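Local coordinates for protein prophenoloxidase b (Marsupenaeus japonicus, PDB 3WKY) that is the hemolymph precursor of a crustacean phenoloxidase, a type 3 copper enzyme that, once activated, probably oxidises monophenols and o-diphenols, at residues Q418-V430 against F648-V660. Numbering follows the deposited sequence.
With NAG (2-acetamido-2-deoxy-beta-D-glucopyranose), chain E; NAG (2-acetamido-2-deoxy-beta-D-glucopyranose), chain I.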
loop_
_atom_site.group_PDB
_atom_site.type_symbol
_atom_site.label_atom_id
_atom_site.label_comp_id
_atom_site.label_asym_id
_atom_site.label_seq_id
_atom_site.Cartn_x
_atom_site.Cartn_y
_atom_site.Cartn_z
ATOM N N GLN A 418 -5.017 -41.310 34.061
ATOM C CA GLN A 418 -4.766 -41.520 32.639
ATOM C C GLN A 418 -3.281 -41.659 32.312
ATOM O O GLN A 418 -2.928 -42.115 31.220
ATOM C CB GLN A 418 -5.385 -40.385 31.787
ATOM C CG GLN A 418 -6.902 -40.456 31.666
ATOM C CD GLN A 418 -7.450 -39.302 30.853
ATOM O OE1 GLN A 418 -7.090 -38.152 31.088
ATOM N NE2 GLN A 418 -8.322 -39.602 29.904
ATOM N N LEU A 419 -2.412 -41.269 33.248
ATOM C CA LEU A 419 -0.967 -41.307 33.010
ATOM C C LEU A 419 -0.258 -42.346 33.888
ATOM O O LEU A 419 0.920 -42.621 33.694
ATOM C CB LEU A 419 -0.323 -39.947 33.280
ATOM C CG LEU A 419 -0.756 -38.812 32.348
ATOM C CD1 LEU A 419 -0.131 -37.504 32.820
ATOM C CD2 LEU A 419 -0.331 -39.131 30.923
ATOM N N SER A 420 -0.986 -42.888 34.851
ATOM C CA SER A 420 -0.379 -43.812 35.813
ATOM C C SER A 420 -0.102 -45.176 35.180
ATOM O O SER A 420 -0.720 -45.565 34.194
ATOM C CB SER A 420 -1.268 -43.967 37.046
ATOM O OG SER A 420 -2.496 -44.583 36.703
ATOM N N GLY A 421 0.862 -45.898 35.750
ATOM C CA GLY A 421 1.229 -47.205 35.225
ATOM C C GLY A 421 1.868 -48.072 36.298
ATOM O O GLY A 421 2.436 -47.550 37.256
ATOM N N ASN A 422 1.793 -49.391 36.128
ATOM C CA ASN A 422 2.356 -50.317 37.115
ATOM C C ASN A 422 3.867 -50.501 36.963
ATOM O O ASN A 422 4.548 -50.918 37.904
ATOM C CB ASN A 422 1.655 -51.680 37.021
ATOM C CG ASN A 422 0.248 -51.660 37.597
ATOM O OD1 ASN A 422 0.060 -51.417 38.786
ATOM N ND2 ASN A 422 -0.742 -51.928 36.759
ATOM N N ILE A 423 4.400 -50.206 35.778
ATOM C CA ILE A 423 5.816 -50.444 35.497
ATOM C C ILE A 423 6.638 -49.176 35.712
ATOM O O ILE A 423 6.219 -48.095 35.310
ATOM C CB ILE A 423 6.013 -50.967 34.062
ATOM C CG1 ILE A 423 5.265 -52.286 33.877
ATOM C CG2 ILE A 423 7.480 -51.157 33.755
ATOM C CD1 ILE A 423 5.680 -53.352 34.861
ATOM N N THR A 424 7.795 -49.315 36.358
ATOM C CA THR A 424 8.720 -48.211 36.600
ATOM C C THR A 424 9.812 -48.227 35.537
ATOM O O THR A 424 10.360 -49.282 35.225
ATOM C CB THR A 424 9.394 -48.344 38.000
ATOM O OG1 THR A 424 8.429 -48.091 39.028
ATOM C CG2 THR A 424 10.534 -47.352 38.146
ATOM N N VAL A 425 10.127 -47.074 34.953
ATOM C CA VAL A 425 11.256 -47.018 34.033
ATOM C C VAL A 425 12.513 -46.593 34.793
ATOM O O VAL A 425 12.535 -45.530 35.425
ATOM C CB VAL A 425 10.986 -46.051 32.855
ATOM C CG1 VAL A 425 12.201 -45.975 31.941
ATOM C CG2 VAL A 425 9.766 -46.512 32.077
ATOM N N LEU A 426 13.560 -47.417 34.732
ATOM C CA LEU A 426 14.745 -47.198 35.556
ATOM C C LEU A 426 15.915 -46.605 34.790
ATOM O O LEU A 426 16.715 -45.857 35.351
ATOM C CB LEU A 426 15.195 -48.511 36.211
ATOM C CG LEU A 426 14.233 -49.106 37.236
ATOM C CD1 LEU A 426 14.742 -50.464 37.729
ATOM C CD2 LEU A 426 14.066 -48.148 38.394
ATOM N N ASN A 427 16.037 -46.959 33.517
ATOM C CA ASN A 427 17.191 -46.530 32.743
ATOM C C ASN A 427 16.936 -46.598 31.247
ATOM O O ASN A 427 16.046 -47.318 30.782
ATOM C CB ASN A 427 18.404 -47.397 33.075
ATOM C CG ASN A 427 19.707 -46.632 32.991
ATOM O OD1 ASN A 427 19.747 -45.499 32.501
ATOM N ND2 ASN A 427 20.788 -47.254 33.461
ATOM N N VAL A 428 17.729 -45.846 30.497
ATOM C CA VAL A 428 17.616 -45.817 29.050
ATOM C C VAL A 428 19.021 -45.636 28.516
ATOM O O VAL A 428 19.776 -44.807 29.030
ATOM C CB VAL A 428 16.770 -44.616 28.554
ATOM C CG1 VAL A 428 16.639 -44.663 27.046
ATOM C CG2 VAL A 428 15.386 -44.589 29.195
ATOM N N THR A 429 19.400 -46.430 27.521
ATOM C CA THR A 429 20.677 -46.243 26.846
ATOM C C THR A 429 20.506 -46.482 25.352
ATOM O O THR A 429 19.729 -47.343 24.943
ATOM C CB THR A 429 21.777 -47.176 27.403
ATOM O OG1 THR A 429 23.004 -46.942 26.701
ATOM C CG2 THR A 429 21.387 -48.627 27.234
ATOM N N VAL A 430 21.234 -45.714 24.550
ATOM C CA VAL A 430 21.164 -45.820 23.107
ATOM C C VAL A 430 22.571 -46.101 22.596
ATOM O O VAL A 430 23.538 -45.480 23.054
ATOM C CB VAL A 430 20.602 -44.510 22.497
ATOM C CG1 VAL A 430 20.727 -44.513 20.986
ATOM C CG2 VAL A 430 19.149 -44.324 22.912
ATOM N N PHE A 648 7.385 -32.645 33.969
ATOM C CA PHE A 648 6.327 -33.575 33.580
ATOM C C PHE A 648 6.726 -35.021 33.858
ATOM O O PHE A 648 5.977 -35.776 34.469
ATOM C CB PHE A 648 6.027 -33.395 32.087
ATOM C CG PHE A 648 4.946 -34.300 31.555
ATOM C CD1 PHE A 648 3.612 -34.050 31.838
ATOM C CD2 PHE A 648 5.266 -35.376 30.733
ATOM C CE1 PHE A 648 2.602 -34.877 31.342
ATOM C CE2 PHE A 648 4.264 -36.207 30.225
ATOM C CZ PHE A 648 2.929 -35.952 30.532
ATOM N N VAL A 649 7.916 -35.399 33.413
ATOM C CA VAL A 649 8.387 -36.778 33.508
ATOM C C VAL A 649 8.669 -37.157 34.967
ATOM O O VAL A 649 8.478 -38.306 35.386
ATOM C CB VAL A 649 9.651 -36.951 32.626
ATOM C CG1 VAL A 649 10.439 -38.177 32.998
ATOM C CG2 VAL A 649 9.270 -36.979 31.137
ATOM N N ASP A 650 9.124 -36.176 35.739
ATOM C CA ASP A 650 9.494 -36.411 37.144
ATOM C C ASP A 650 8.290 -36.770 38.014
ATOM O O ASP A 650 8.433 -37.395 39.071
ATOM C CB ASP A 650 10.209 -35.182 37.716
ATOM C CG ASP A 650 11.648 -35.076 37.254
ATOM O OD1 ASP A 650 12.173 -36.068 36.700
ATOM O OD2 ASP A 650 12.260 -34.005 37.464
ATOM N N GLU A 651 7.106 -36.372 37.567
ATOM C CA GLU A 651 5.858 -36.688 38.258
ATOM C C GLU A 651 5.464 -38.167 38.116
ATOM O O GLU A 651 4.679 -38.687 38.909
ATOM C CB GLU A 651 4.733 -35.777 37.726
ATOM C CG GLU A 651 3.375 -35.942 38.397
ATOM C CD GLU A 651 3.356 -35.461 39.841
ATOM O OE1 GLU A 651 4.318 -34.782 40.268
ATOM O OE2 GLU A 651 2.369 -35.758 40.549
ATOM N N HIS A 652 6.032 -38.852 37.129
ATOM C CA HIS A 652 5.565 -40.195 36.772
ATOM C C HIS A 652 6.684 -41.232 36.706
ATOM O O HIS A 652 7.570 -41.145 35.860
ATOM C CB HIS A 652 4.802 -40.134 35.439
ATOM C CG HIS A 652 3.678 -39.147 35.448
ATOM N ND1 HIS A 652 3.795 -37.877 34.917
ATOM C CD2 HIS A 652 2.428 -39.222 35.965
ATOM C CE1 HIS A 652 2.662 -37.225 35.091
ATOM N NE2 HIS A 652 1.816 -38.017 35.728
ATOM N N PRO A 653 6.653 -42.222 37.619
ATOM C CA PRO A 653 7.707 -43.241 37.645
ATOM C C PRO A 653 7.748 -44.085 36.373
ATOM O O PRO A 653 8.799 -44.673 36.089
ATOM C CB PRO A 653 7.321 -44.124 38.847
ATOM C CG PRO A 653 6.433 -43.264 39.688
ATOM C CD PRO A 653 5.686 -42.391 38.720
ATOM N N ASN A 654 6.639 -44.142 35.630
ATOM C CA ASN A 654 6.607 -44.876 34.361
ATOM C C ASN A 654 7.083 -44.044 33.168
ATOM O O ASN A 654 6.940 -44.465 32.016
ATOM C CB ASN A 654 5.221 -45.459 34.074
ATOM C CG ASN A 654 4.128 -44.403 34.051
ATOM O OD1 ASN A 654 4.192 -43.401 34.775
ATOM N ND2 ASN A 654 3.109 -44.628 33.225
ATOM N N MET A 655 7.651 -42.875 33.446
ATOM C CA MET A 655 8.251 -42.068 32.391
ATOM C C MET A 655 9.689 -41.735 32.726
ATOM O O MET A 655 10.025 -41.479 33.892
ATOM C CB MET A 655 7.486 -40.757 32.193
ATOM C CG MET A 655 6.006 -40.876 31.917
ATOM S SD MET A 655 5.380 -39.168 31.754
ATOM C CE MET A 655 3.613 -39.454 31.727
ATOM N N MET A 656 10.539 -41.725 31.705
ATOM C CA MET A 656 11.923 -41.285 31.877
ATOM C C MET A 656 12.359 -40.424 30.698
ATOM O O MET A 656 12.006 -40.702 29.551
ATOM C CB MET A 656 12.872 -42.479 32.046
ATOM C CG MET A 656 14.353 -42.101 32.139
ATOM S SD MET A 656 15.342 -43.373 32.992
ATOM C CE MET A 656 14.765 -43.175 34.683
ATOM N N LEU A 657 13.123 -39.375 30.985
ATOM C CA LEU A 657 13.619 -38.493 29.930
ATOM C C LEU A 657 15.107 -38.708 29.697
ATOM O O LEU A 657 15.943 -38.339 30.523
ATOM C CB LEU A 657 13.354 -37.030 30.282
ATOM C CG LEU A 657 13.754 -36.020 29.206
ATOM C CD1 LEU A 657 12.829 -36.166 27.993
ATOM C CD2 LEU A 657 13.739 -34.589 29.760
ATOM N N GLN A 658 15.428 -39.322 28.568
ATOM C CA GLN A 658 16.808 -39.570 28.180
ATOM C C GLN A 658 17.226 -38.473 27.185
ATOM O O GLN A 658 16.398 -37.654 26.765
ATOM C CB GLN A 658 16.922 -41.019 27.640
ATOM C CG GLN A 658 17.966 -41.336 26.566
ATOM C CD GLN A 658 19.322 -41.754 27.094
ATOM O OE1 GLN A 658 19.668 -41.505 28.252
ATOM N NE2 GLN A 658 20.110 -42.394 26.229
ATOM N N GLU A 659 18.501 -38.455 26.825
ATOM C CA GLU A 659 19.031 -37.450 25.928
ATOM C C GLU A 659 20.026 -38.118 24.987
ATOM O O GLU A 659 20.828 -38.950 25.418
ATOM C CB GLU A 659 19.729 -36.389 26.775
ATOM C CG GLU A 659 19.818 -35.034 26.160
ATOM C CD GLU A 659 20.280 -33.974 27.157
ATOM O OE1 GLU A 659 21.502 -33.729 27.240
ATOM O OE2 GLU A 659 19.420 -33.384 27.853
ATOM N N VAL A 660 19.962 -37.793 23.697
ATOM C CA VAL A 660 20.964 -38.280 22.751
ATOM C C VAL A 660 21.561 -37.117 21.976
ATOM O O VAL A 660 20.965 -36.034 21.910
ATOM C CB VAL A 660 20.397 -39.332 21.761
ATOM C CG1 VAL A 660 19.767 -40.492 22.524
ATOM C CG2 VAL A 660 19.395 -38.704 20.797
HETATM C C1 NAG E . -1.980 -52.072 37.489
HETATM C C2 NAG E . -2.959 -50.907 37.251
HETATM C C3 NAG E . -4.452 -51.262 37.240
HETATM C C4 NAG E . -4.759 -52.732 36.984
HETATM C C5 NAG E . -3.798 -53.585 37.782
HETATM C C6 NAG E . -4.154 -55.064 37.665
HETATM C C7 NAG E . -1.964 -48.848 38.165
HETATM C C8 NAG E . -1.069 -48.545 39.331
HETATM N N2 NAG E . -2.769 -49.905 38.291
HETATM O O3 NAG E . -5.091 -50.492 36.246
HETATM O O4 NAG E . -6.083 -53.027 37.372
HETATM O O5 NAG E . -2.519 -53.358 37.248
HETATM O O6 NAG E . -4.217 -55.422 36.301
HETATM O O7 NAG E . -1.928 -48.127 37.168
HETATM C C1 NAG I . 21.967 -46.460 33.221
HETATM C C2 NAG I . 22.592 -46.396 34.611
HETATM C C3 NAG I . 23.881 -45.584 34.572
HETATM C C4 NAG I . 24.785 -45.999 33.413
HETATM C C5 NAG I . 24.030 -46.270 32.113
HETATM C C6 NAG I . 24.978 -46.928 31.111
HETATM C C7 NAG I . 20.986 -46.618 36.410
HETATM C C8 NAG I . 20.082 -45.946 37.403
HETATM N N2 NAG I . 21.654 -45.833 35.569
HETATM O O3 NAG I . 24.578 -45.777 35.785
HETATM O O4 NAG I . 25.721 -44.972 33.165
HETATM O O5 NAG I . 22.885 -47.072 32.333
HETATM O O6 NAG I . 24.629 -48.272 30.856
HETATM O O7 NAG I . 21.087 -47.845 36.385
HETATM O O HOH W 1 2.792 -44.341 37.556
#
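Strands 424-430 and 655-660 run nearly parallel, 19° apart with axes 6.5 Å from each other at closest approach, and belong to different sheets of the Ig-like domain, so side chains rather than a shared backbone network fill most of the gap. The backbones meet where the type I turn from His652 to Met655 leads into strand 655-660: Val425 N donates to Pro653 O (3.0 Å). Asn654 makes the polar bridge, its ND2 giving a fairly straight bond (162°) to Leu419 O, which lies close to the amide plane; ND2 also reaches Ala596 O on strand 588-598. Trimming this side chain to alanine is likely to cost Leu419 O and Ala596 O their shared donor and leave the 416-419 end held to this segment mainly by the packing of Leu419. Leu419 sets CD1 3.5 Å from His652 NE2, while its CD2 meets Met655 CE. Farther along, Val425 CG1 packs on Met656 CB at 3.6 Å, and Val428 CG2 slides past Met656 SD at 4.0 Å. With CG anti to the backbone N (chi1 176°) and a bend at chi3, Met656 brings its thioether against the classic bulge that Leu426 and glycosylated Asn427 form opposite Thr490, with CE 3.4 Å from Leu426 O and SD 3.7 Å from Asn427 CA.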